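Local structure of phosphorylated carbohydrates phosphatase TM_1254 (Thermotoga maritima msb8, 3KBB) at residues G10-L18 against V78-V89; A27-L38 against A57-F67. The protein removes phosphate from phosphorylated sugars such as erythrose 4-phosphate and fructose 6-phosphate, using a divalent metal cation, and is most active with cobalt. All coordinates share one frame; numbering follows the deposited sequence.

Contact 1. Residues G10-L18 against V78-V89; sequences GVLMDTEPL and VFSELLKENPGV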
loop_
_atom_site.group_PDB
_atom_site.type_symbol
_atom_site.label_atom_id
_atom_site.label_comp_id
_atom_site.label_asym_id
_atom_site.label_seq_id
_atom_site.Cartn_x
_atom_site.Cartn_y
_atom_site.Cartn_z
ATOM N N GLY A 10 1.090 -1.301 2.949
ATOM C CA GLY A 10 1.711 -2.589 3.205
ATOM C C GLY A 10 3.222 -2.509 3.316
ATOM O O GLY A 10 3.879 -3.525 3.559
ATOM N N VAL A 11 3.791 -1.321 3.128
ATOM C CA VAL A 11 5.211 -1.128 3.321
ATOM C C VAL A 11 5.402 0.018 4.283
ATOM O O VAL A 11 5.935 -0.162 5.350
ATOM C CB VAL A 11 5.969 -0.849 1.986
ATOM C CG1 VAL A 11 7.423 -0.667 2.226
ATOM C CG2 VAL A 11 5.703 -1.944 0.934
ATOM N N LEU A 12 4.915 1.214 3.930
ATOM C CA LEU A 12 5.094 2.340 4.854
ATOM C C LEU A 12 4.133 2.304 6.062
ATOM O O LEU A 12 4.485 2.731 7.175
ATOM C CB LEU A 12 4.938 3.653 4.082
ATOM C CG LEU A 12 5.860 3.898 2.888
ATOM C CD1 LEU A 12 5.562 5.348 2.397
ATOM C CD2 LEU A 12 7.298 3.761 3.256
HETATM N N MSE A 13 2.928 1.791 5.811
HETATM C CA MSE A 13 1.939 1.574 6.844
HETATM C C MSE A 13 0.918 0.599 6.267
HETATM O O MSE A 13 0.897 0.354 5.059
HETATM C CB MSE A 13 1.308 2.894 7.299
HETATM C CG MSE A 13 0.369 3.561 6.324
HETATM SE SE MSE A 13 1.098 4.181 4.602
HETATM C CE MSE A 13 -0.380 3.307 3.734
ATOM N N ASP A 14 0.147 -0.025 7.151
ATOM C CA ASP A 14 -0.758 -1.106 6.732
ATOM C C ASP A 14 -2.232 -0.776 7.040
ATOM O O ASP A 14 -2.636 -0.736 8.208
ATOM C CB ASP A 14 -0.417 -2.420 7.457
ATOM C CG ASP A 14 1.022 -2.857 7.275
ATOM O OD1 ASP A 14 1.660 -2.499 6.268
ATOM O OD2 ASP A 14 1.496 -3.599 8.157
ATOM N N THR A 15 -3.030 -0.566 6.010
ATOM C CA THR A 15 -4.456 -0.258 6.245
ATOM C C THR A 15 -5.308 -1.506 6.344
ATOM O O THR A 15 -6.374 -1.484 7.008
ATOM C CB THR A 15 -5.062 0.640 5.162
ATOM O OG1 THR A 15 -4.956 -0.008 3.875
ATOM C CG2 THR A 15 -4.363 2.022 5.155
ATOM N N GLU A 16 -4.858 -2.569 5.661
ATOM C CA GLU A 16 -5.670 -3.803 5.552
ATOM C C GLU A 16 -6.156 -4.272 6.924
ATOM O O GLU A 16 -7.330 -4.599 7.051
ATOM C CB GLU A 16 -4.957 -4.923 4.785
ATOM C CG GLU A 16 -5.865 -6.156 4.441
ATOM C CD GLU A 16 -5.883 -7.251 5.515
ATOM O OE1 GLU A 16 -5.035 -7.232 6.439
ATOM O OE2 GLU A 16 -6.758 -8.145 5.422
ATOM N N PRO A 17 -5.274 -4.300 7.942
ATOM C CA PRO A 17 -5.733 -4.781 9.259
ATOM C C PRO A 17 -6.808 -3.912 9.923
ATOM O O PRO A 17 -7.455 -4.368 10.865
ATOM C CB PRO A 17 -4.467 -4.740 10.113
ATOM C CG PRO A 17 -3.358 -4.776 9.156
ATOM C CD PRO A 17 -3.830 -3.991 7.981
ATOM N N LEU A 18 -6.967 -2.679 9.470
ATOM C CA LEU A 18 -7.981 -1.785 10.061
ATOM C C LEU A 18 -9.328 -1.849 9.382
ATOM O O LEU A 18 -10.259 -1.155 9.811
ATOM C CB LEU A 18 -7.513 -0.337 10.052
ATOM C CG LEU A 18 -6.176 -0.052 10.766
ATOM C CD1 LEU A 18 -5.758 1.393 10.560
ATOM C CD2 LEU A 18 -6.297 -0.367 12.216
ATOM N N VAL A 78 -11.319 5.658 11.636
ATOM C CA VAL A 78 -10.488 4.545 12.048
ATOM C C VAL A 78 -9.030 4.808 11.648
ATOM O O VAL A 78 -8.127 4.633 12.478
ATOM C CB VAL A 78 -11.006 3.181 11.498
ATOM C CG1 VAL A 78 -10.059 2.036 11.848
ATOM C CG2 VAL A 78 -12.411 2.875 12.056
ATOM N N PHE A 79 -8.807 5.235 10.397
ATOM C CA PHE A 79 -7.424 5.413 9.894
ATOM C C PHE A 79 -6.786 6.548 10.666
ATOM O O PHE A 79 -5.657 6.435 11.176
ATOM C CB PHE A 79 -7.393 5.708 8.390
ATOM C CG PHE A 79 -7.712 4.516 7.512
ATOM C CD1 PHE A 79 -8.097 3.285 8.049
ATOM C CD2 PHE A 79 -7.640 4.637 6.137
ATOM C CE1 PHE A 79 -8.406 2.201 7.232
ATOM C CE2 PHE A 79 -7.969 3.561 5.309
ATOM C CZ PHE A 79 -8.333 2.341 5.853
ATOM N N SER A 80 -7.533 7.637 10.791
ATOM C CA SER A 80 -7.069 8.768 11.565
ATOM C C SER A 80 -6.685 8.349 12.982
ATOM O O SER A 80 -5.623 8.727 13.476
ATOM C CB SER A 80 -8.120 9.881 11.572
ATOM O OG SER A 80 -7.872 10.779 12.644
ATOM N N GLU A 81 -7.523 7.539 13.624
ATOM C CA GLU A 81 -7.254 7.113 15.000
ATOM C C GLU A 81 -6.101 6.099 15.092
ATOM O O GLU A 81 -5.215 6.226 15.949
ATOM C CB GLU A 81 -8.514 6.538 15.663
ATOM C CG GLU A 81 -8.420 6.443 17.211
ATOM C CD GLU A 81 -9.407 5.456 17.836
ATOM O OE1 GLU A 81 -10.589 5.396 17.398
ATOM O OE2 GLU A 81 -8.989 4.735 18.774
ATOM N N LEU A 82 -6.090 5.114 14.204
ATOM C CA LEU A 82 -5.266 3.921 14.447
ATOM C C LEU A 82 -4.151 3.648 13.440
ATOM O O LEU A 82 -3.330 2.756 13.671
ATOM C CB LEU A 82 -6.154 2.678 14.590
ATOM C CG LEU A 82 -7.048 2.595 15.848
ATOM C CD1 LEU A 82 -8.075 1.494 15.664
ATOM C CD2 LEU A 82 -6.244 2.384 17.123
ATOM N N LEU A 83 -4.140 4.365 12.317
ATOM C CA LEU A 83 -3.119 4.096 11.300
ATOM C C LEU A 83 -1.812 4.715 11.756
ATOM O O LEU A 83 -1.765 5.889 12.058
ATOM C CB LEU A 83 -3.526 4.612 9.923
ATOM C CG LEU A 83 -2.643 4.210 8.722
ATOM C CD1 LEU A 83 -2.551 2.675 8.569
ATOM C CD2 LEU A 83 -3.168 4.823 7.459
ATOM N N LYS A 84 -0.771 3.894 11.837
ATOM C CA LYS A 84 0.541 4.347 12.249
ATOM C C LYS A 84 1.545 3.855 11.214
ATOM O O LYS A 84 1.300 2.884 10.505
ATOM C CB LYS A 84 0.891 3.762 13.614
ATOM C CG LYS A 84 -0.118 4.067 14.723
ATOM C CD LYS A 84 -0.143 5.555 15.056
ATOM C CE LYS A 84 -1.353 5.900 15.923
ATOM N NZ LYS A 84 -1.734 7.326 15.720
ATOM N N GLU A 85 2.689 4.504 11.155
ATOM C CA GLU A 85 3.760 4.053 10.302
ATOM C C GLU A 85 4.244 2.678 10.779
ATOM O O GLU A 85 4.148 2.354 11.984
ATOM C CB GLU A 85 4.911 5.068 10.355
ATOM C CG GLU A 85 5.582 5.132 11.717
ATOM C CD GLU A 85 6.290 6.454 11.945
ATOM O OE1 GLU A 85 5.608 7.440 12.259
ATOM O OE2 GLU A 85 7.525 6.513 11.848
ATOM N N ASN A 86 4.752 1.864 9.859
ATOM C CA ASN A 86 5.362 0.583 10.250
ATOM C C ASN A 86 6.702 0.828 10.954
ATOM O O ASN A 86 7.441 1.766 10.601
ATOM C CB ASN A 86 5.568 -0.322 9.050
ATOM C CG ASN A 86 4.283 -0.955 8.598
ATOM O OD1 ASN A 86 3.367 -1.127 9.408
ATOM N ND2 ASN A 86 4.215 -1.356 7.327
ATOM N N PRO A 87 7.037 -0.040 11.933
ATOM C CA PRO A 87 8.321 0.158 12.627
ATOM C C PRO A 87 9.515 0.096 11.676
ATOM O O PRO A 87 9.580 -0.785 10.802
ATOM C CB PRO A 87 8.369 -1.014 13.637
ATOM C CG PRO A 87 7.325 -2.030 13.147
ATOM C CD PRO A 87 6.270 -1.193 12.467
ATOM N N GLY A 88 10.458 1.017 11.872
ATOM C CA GLY A 88 11.732 1.036 11.129
ATOM C C GLY A 88 11.656 1.709 9.772
ATOM O O GLY A 88 12.694 1.989 9.151
ATOM N N VAL A 89 10.440 1.987 9.298
ATOM C CA VAL A 89 10.333 2.558 7.955
ATOM C C VAL A 89 10.847 4.025 7.891
ATOM O O VAL A 89 11.553 4.417 6.944
ATOM C CB VAL A 89 8.890 2.393 7.412
ATOM C CG1 VAL A 89 8.702 3.206 6.161
ATOM C CG2 VAL A 89 8.635 0.927 7.170
HETATM O O HOH W 1 0.919 0.202 9.903
#

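Contact 2. Residues A27-L38 against A57-F67; sequences AESYGKPYTEDL and ALEIKDSLENF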
loop_
_atom_site.group_PDB
_atom_site.type_symbol
_atom_site.label_atom_id
_atom_site.label_comp_id
_atom_site.label_asym_id
_atom_site.label_seq_id
_atom_site.Cartn_x
_atom_site.Cartn_y
_atom_site.Cartn_z
ATOM N N ALA A 27 -21.434 -1.169 10.407
ATOM C CA ALA A 27 -22.529 -2.067 10.787
ATOM C C ALA A 27 -23.149 -1.556 12.083
ATOM O O ALA A 27 -24.392 -1.475 12.214
ATOM C CB ALA A 27 -22.005 -3.456 10.960
ATOM N N GLU A 28 -22.286 -1.218 13.048
ATOM C CA GLU A 28 -22.737 -0.729 14.350
ATOM C C GLU A 28 -23.569 0.556 14.219
ATOM O O GLU A 28 -24.548 0.756 14.953
ATOM C CB GLU A 28 -21.514 -0.519 15.263
ATOM C CG GLU A 28 -21.811 0.141 16.567
ATOM C CD GLU A 28 -20.592 0.258 17.446
ATOM O OE1 GLU A 28 -20.122 -0.787 17.961
ATOM O OE2 GLU A 28 -20.121 1.371 17.617
ATOM N N SER A 29 -23.205 1.418 13.273
ATOM C CA SER A 29 -23.947 2.666 13.072
ATOM C C SER A 29 -25.387 2.398 12.587
ATOM O O SER A 29 -26.256 3.259 12.754
ATOM C CB SER A 29 -23.202 3.645 12.113
ATOM O OG SER A 29 -23.327 3.253 10.760
ATOM N N TYR A 30 -25.607 1.243 11.966
ATOM C CA TYR A 30 -26.942 0.797 11.540
ATOM C C TYR A 30 -27.633 -0.174 12.522
ATOM O O TYR A 30 -28.655 -0.851 12.169
ATOM C CB TYR A 30 -26.841 0.091 10.205
ATOM C CG TYR A 30 -26.577 0.985 9.018
ATOM C CD1 TYR A 30 -27.597 1.788 8.481
ATOM C CD2 TYR A 30 -25.334 0.986 8.400
ATOM C CE1 TYR A 30 -27.358 2.601 7.354
ATOM C CE2 TYR A 30 -25.098 1.770 7.257
ATOM C CZ TYR A 30 -26.109 2.580 6.754
ATOM O OH TYR A 30 -25.838 3.358 5.636
ATOM N N GLY A 31 -27.080 -0.276 13.731
ATOM C CA GLY A 31 -27.581 -1.209 14.735
ATOM C C GLY A 31 -27.376 -2.692 14.423
ATOM O O GLY A 31 -28.123 -3.518 14.940
ATOM N N LYS A 32 -26.348 -3.028 13.609
ATOM C CA LYS A 32 -26.057 -4.375 13.160
ATOM C C LYS A 32 -24.706 -4.915 13.674
ATOM O O LYS A 32 -23.731 -4.159 13.769
ATOM C CB LYS A 32 -26.039 -4.502 11.609
ATOM C CG LYS A 32 -27.253 -3.925 10.863
ATOM C CD LYS A 32 -28.568 -4.616 11.332
ATOM C CE LYS A 32 -29.768 -4.186 10.460
ATOM N NZ LYS A 32 -31.006 -4.860 10.944
ATOM N N PRO A 33 -24.673 -6.224 13.986
ATOM C CA PRO A 33 -23.456 -6.887 14.394
ATOM C C PRO A 33 -22.604 -7.216 13.157
ATOM O O PRO A 33 -23.078 -7.134 12.001
ATOM C CB PRO A 33 -23.988 -8.180 15.056
ATOM C CG PRO A 33 -25.238 -8.515 14.234
ATOM C CD PRO A 33 -25.824 -7.161 13.928
ATOM N N TYR A 34 -21.355 -7.598 13.394
ATOM C CA TYR A 34 -20.450 -7.929 12.316
ATOM C C TYR A 34 -19.383 -8.889 12.840
ATOM O O TYR A 34 -18.842 -8.671 13.923
ATOM C CB TYR A 34 -19.792 -6.646 11.813
ATOM C CG TYR A 34 -19.010 -6.778 10.529
ATOM C CD1 TYR A 34 -19.578 -7.376 9.401
ATOM C CD2 TYR A 34 -17.700 -6.277 10.430
ATOM C CE1 TYR A 34 -18.857 -7.483 8.202
ATOM C CE2 TYR A 34 -16.968 -6.384 9.235
ATOM C CZ TYR A 34 -17.566 -6.984 8.129
ATOM O OH TYR A 34 -16.906 -7.093 6.938
ATOM N N THR A 35 -19.104 -9.950 12.087
ATOM C CA THR A 35 -18.149 -10.982 12.529
ATOM C C THR A 35 -16.862 -10.974 11.692
ATOM O O THR A 35 -16.865 -10.573 10.527
ATOM C CB THR A 35 -18.759 -12.394 12.478
ATOM O OG1 THR A 35 -18.991 -12.777 11.115
ATOM C CG2 THR A 35 -20.053 -12.473 13.280
ATOM N N GLU A 36 -15.760 -11.428 12.297
ATOM C CA GLU A 36 -14.502 -11.606 11.530
ATOM C C GLU A 36 -14.626 -12.688 10.457
ATOM O O GLU A 36 -14.052 -12.561 9.398
ATOM C CB GLU A 36 -13.301 -11.860 12.455
ATOM C CG GLU A 36 -13.044 -10.681 13.376
ATOM C CD GLU A 36 -11.571 -10.338 13.538
ATOM O OE1 GLU A 36 -10.709 -11.209 13.279
ATOM O OE2 GLU A 36 -11.279 -9.193 13.938
ATOM N N ASP A 37 -15.398 -13.735 10.732
ATOM C CA ASP A 37 -15.677 -14.771 9.746
ATOM C C ASP A 37 -16.301 -14.215 8.469
ATOM O O ASP A 37 -15.850 -14.553 7.375
ATOM C CB ASP A 37 -16.546 -15.879 10.337
ATOM C CG ASP A 37 -15.740 -16.871 11.184
ATOM O OD1 ASP A 37 -14.520 -16.670 11.398
ATOM O OD2 ASP A 37 -16.338 -17.861 11.642
ATOM N N LEU A 38 -17.305 -13.334 8.593
ATOM C CA LEU A 38 -17.865 -12.702 7.391
ATOM C C LEU A 38 -16.835 -11.776 6.769
ATOM O O LEU A 38 -16.674 -11.727 5.551
ATOM C CB LEU A 38 -19.151 -11.896 7.690
ATOM C CG LEU A 38 -19.765 -11.067 6.541
ATOM C CD1 LEU A 38 -20.069 -11.914 5.309
ATOM C CD2 LEU A 38 -21.044 -10.387 6.995
ATOM N N ALA A 57 -25.764 -8.316 3.094
ATOM C CA ALA A 57 -25.450 -9.352 4.074
ATOM C C ALA A 57 -25.964 -8.941 5.464
ATOM O O ALA A 57 -26.466 -9.785 6.229
ATOM C CB ALA A 57 -23.953 -9.606 4.116
ATOM N N LEU A 58 -25.829 -7.658 5.777
ATOM C CA LEU A 58 -26.185 -7.109 7.083
ATOM C C LEU A 58 -27.643 -6.646 7.162
ATOM O O LEU A 58 -28.080 -6.083 8.181
ATOM C CB LEU A 58 -25.249 -5.955 7.410
ATOM C CG LEU A 58 -23.767 -6.356 7.602
ATOM C CD1 LEU A 58 -23.015 -5.136 8.019
ATOM C CD2 LEU A 58 -23.598 -7.457 8.641
ATOM N N GLU A 59 -28.382 -6.860 6.070
ATOM C CA GLU A 59 -29.804 -6.502 5.997
ATOM C C GLU A 59 -30.058 -5.030 6.290
ATOM O O GLU A 59 -31.057 -4.655 6.931
ATOM C CB GLU A 59 -30.619 -7.415 6.919
ATOM C CG GLU A 59 -30.501 -8.890 6.539
ATOM C CD GLU A 59 -31.210 -9.827 7.505
ATOM O OE1 GLU A 59 -31.767 -9.352 8.525
ATOM O OE2 GLU A 59 -31.194 -11.046 7.240
ATOM N N ILE A 60 -29.131 -4.192 5.833
ATOM C CA ILE A 60 -29.223 -2.759 6.004
ATOM C C ILE A 60 -30.143 -2.165 4.938
ATOM O O ILE A 60 -30.027 -2.487 3.755
ATOM C CB ILE A 60 -27.822 -2.107 5.962
ATOM C CG1 ILE A 60 -27.074 -2.461 7.256
ATOM C CG2 ILE A 60 -27.943 -0.595 5.810
ATOM C CD1 ILE A 60 -25.561 -2.229 7.238
ATOM N N LYS A 61 -31.063 -1.321 5.388
ATOM C CA LYS A 61 -32.037 -0.707 4.496
ATOM C C LYS A 61 -31.651 0.756 4.370
ATOM O O LYS A 61 -32.018 1.588 5.194
ATOM C CB LYS A 61 -33.468 -0.887 5.028
ATOM C CG LYS A 61 -33.849 -2.336 5.411
ATOM C CD LYS A 61 -33.832 -3.267 4.206
ATOM C CE LYS A 61 -34.096 -4.731 4.591
ATOM N NZ LYS A 61 -33.534 -5.667 3.545
ATOM N N ASP A 62 -30.837 1.042 3.364
ATOM C CA ASP A 62 -30.410 2.399 3.054
ATOM C C ASP A 62 -30.089 2.359 1.565
ATOM O O ASP A 62 -30.088 1.282 0.967
ATOM C CB ASP A 62 -29.168 2.777 3.874
ATOM C CG ASP A 62 -29.004 4.296 4.060
ATOM O OD1 ASP A 62 -29.785 5.103 3.481
ATOM O OD2 ASP A 62 -28.089 4.698 4.805
ATOM N N SER A 63 -29.855 3.517 0.958
ATOM C CA SER A 63 -29.393 3.545 -0.425
ATOM C C SER A 63 -27.914 3.162 -0.440
ATOM O O SER A 63 -27.197 3.384 0.554
ATOM C CB SER A 63 -29.581 4.946 -1.012
ATOM O OG SER A 63 -28.558 5.825 -0.557
ATOM N N LEU A 64 -27.447 2.604 -1.556
ATOM C CA LEU A 64 -26.016 2.297 -1.686
ATOM C C LEU A 64 -25.147 3.559 -1.540
ATOM O O LEU A 64 -24.054 3.516 -0.966
ATOM C CB LEU A 64 -25.720 1.552 -2.996
ATOM C CG LEU A 64 -24.330 0.939 -3.182
ATOM C CD1 LEU A 64 -23.917 0.059 -1.989
ATOM C CD2 LEU A 64 -24.263 0.142 -4.482
ATOM N N GLU A 65 -25.653 4.672 -2.062
ATOM C CA GLU A 65 -24.970 5.951 -2.011
ATOM C C GLU A 65 -24.729 6.374 -0.565
ATOM O O GLU A 65 -23.615 6.766 -0.205
ATOM C CB GLU A 65 -25.786 7.016 -2.764
ATOM C CG GLU A 65 -25.393 8.438 -2.439
ATOM C CD GLU A 65 -25.999 9.474 -3.379
ATOM O OE1 GLU A 65 -26.909 9.133 -4.162
ATOM O OE2 GLU A 65 -25.561 10.641 -3.316
ATOM N N ASN A 66 -25.781 6.293 0.247
ATOM C CA ASN A 66 -25.694 6.606 1.669
ATOM C C ASN A 66 -24.758 5.647 2.406
ATOM O O ASN A 66 -23.959 6.073 3.254
ATOM C CB ASN A 66 -27.083 6.592 2.302
ATOM C CG ASN A 66 -27.852 7.893 2.077
ATOM O OD1 ASN A 66 -27.271 8.933 1.732
ATOM N ND2 ASN A 66 -29.169 7.841 2.292
ATOM N N PHE A 67 -24.850 4.363 2.068
ATOM C CA PHE A 67 -23.998 3.338 2.679
ATOM C C PHE A 67 -22.524 3.617 2.404
ATOM O O PHE A 67 -21.708 3.635 3.332
ATOM C CB PHE A 67 -24.384 1.951 2.178
ATOM C CG PHE A 67 -23.680 0.826 2.902
ATOM C CD1 PHE A 67 -24.083 0.449 4.184
ATOM C CD2 PHE A 67 -22.626 0.145 2.302
ATOM C CE1 PHE A 67 -23.437 -0.592 4.855
ATOM C CE2 PHE A 67 -21.968 -0.898 2.959
ATOM C CZ PHE A 67 -22.370 -1.268 4.245
HETATM O O HOH W 2 -32.776 -4.646 8.854
#

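Contact 1. Residues G10-L18 against V78-V89
Asn86 reaches across to the loop of Val11, Leu12 and Asp14 with both its backbone and its side chain. Asn86 N donates an almost straight bond to Leu12 O (2.8 Å). CB lies against the carbonyl oxygens of Val11 and Leu12; CG, anti to the carbonyl carbon (chi1 -76°), then carries the amide into the loop. At the tip Asn86 ND2 spends two bonds: one to Val11 O (2.9 Å), met from above the carbonyl plane, and a straighter one to Asp14 OD1 (3.0 Å), which lies in the amide plane, although the carboxylate is turned 61° from that plane. OD1 of Asn86 takes a bond from a water that also accepts from Asp14 N and donates to Lys84 O. Leu12 CD2 presses on Val89 CG1 at 3.3 Å, while Thr15 CG2 sits over a face of the Phe79 ring, offset toward the rim, and Leu18 packs along Val78, Phe79 and Leu83. The loop follows the strand carrying Asp7, probably the catalytic nucleophile. Bonds to a carbonyl and a carboxylate through ND2, and to water through OD1, are likely to fix the rotation of the neutral Asn86 amide, which ties the loop to 83-88 without adding charge.

Contact 2. Residues A27-L38 against A57-F67
Tyr30 lays its ring across Ile60, the two side chains crossing at about a right angle. Ile60 CG2 stands over the ring centre, 3.5 Å from the centroid and only 10° off the normal, a CH-pi contact, while CD1 of the same isoleucine touches Tyr30 CD2 at 3.4 Å. At the ring's edge Tyr30 OH donates to Asp62 OD2 (2.7 Å) on its anti lone pair, the carboxylate turned 75° from the ring. OD1 of that carboxylate accepts from Asn66 ND2, which steadies the acceptor. The Phe67 ring lies nearly parallel to Tyr30 (24°) but slid aside, Phe67 CD1 meeting Tyr30 CE2. A phenylalanine in place of Tyr30 would probably keep the ring packing but leave Asp62 OD2 without its hydroxyl partner. The two methyls of Leu58 go to different partners: CD1 meets Ala27 CB at 3.5 Å, CD2 faces Pro33 O and the Tyr34 ring. Lys32, bent at chi2, runs past Ile60 in the opposite direction, and a water bridges its NZ to Glu59 O. Arg70 adds a cation-pi contact to Tyr30. Two Schellman turns, at Gly31 and Glu59, end helices 19-29 and 47-57 here, consistent with the helical cap domain of beta-phosphoglucomutase-like HAD phosphatases.

The two contacts lie at different depths: contact 1 is centred about 9 Å from the centre of the chain, contact 2 about 26 Å, and their centres are 24 Å apart. Their nearest atoms stay about 7 Å from each other. Along the chain the order is 10-18, 27-38, 57-67, 78-89, so contact 2 falls wholly within the excursion that contact 1 closes. Helix 64-82 joins them, starting in contact 2 and ending in contact 1; helix 19-29 begins just after 10-18 and ends in 27-38. Contact 1 thus brings together the two connections between the helical cap and the parallel-sheet core, while contact 2 lies at the cap's far end, where helices 19-29 and 47-57 stop.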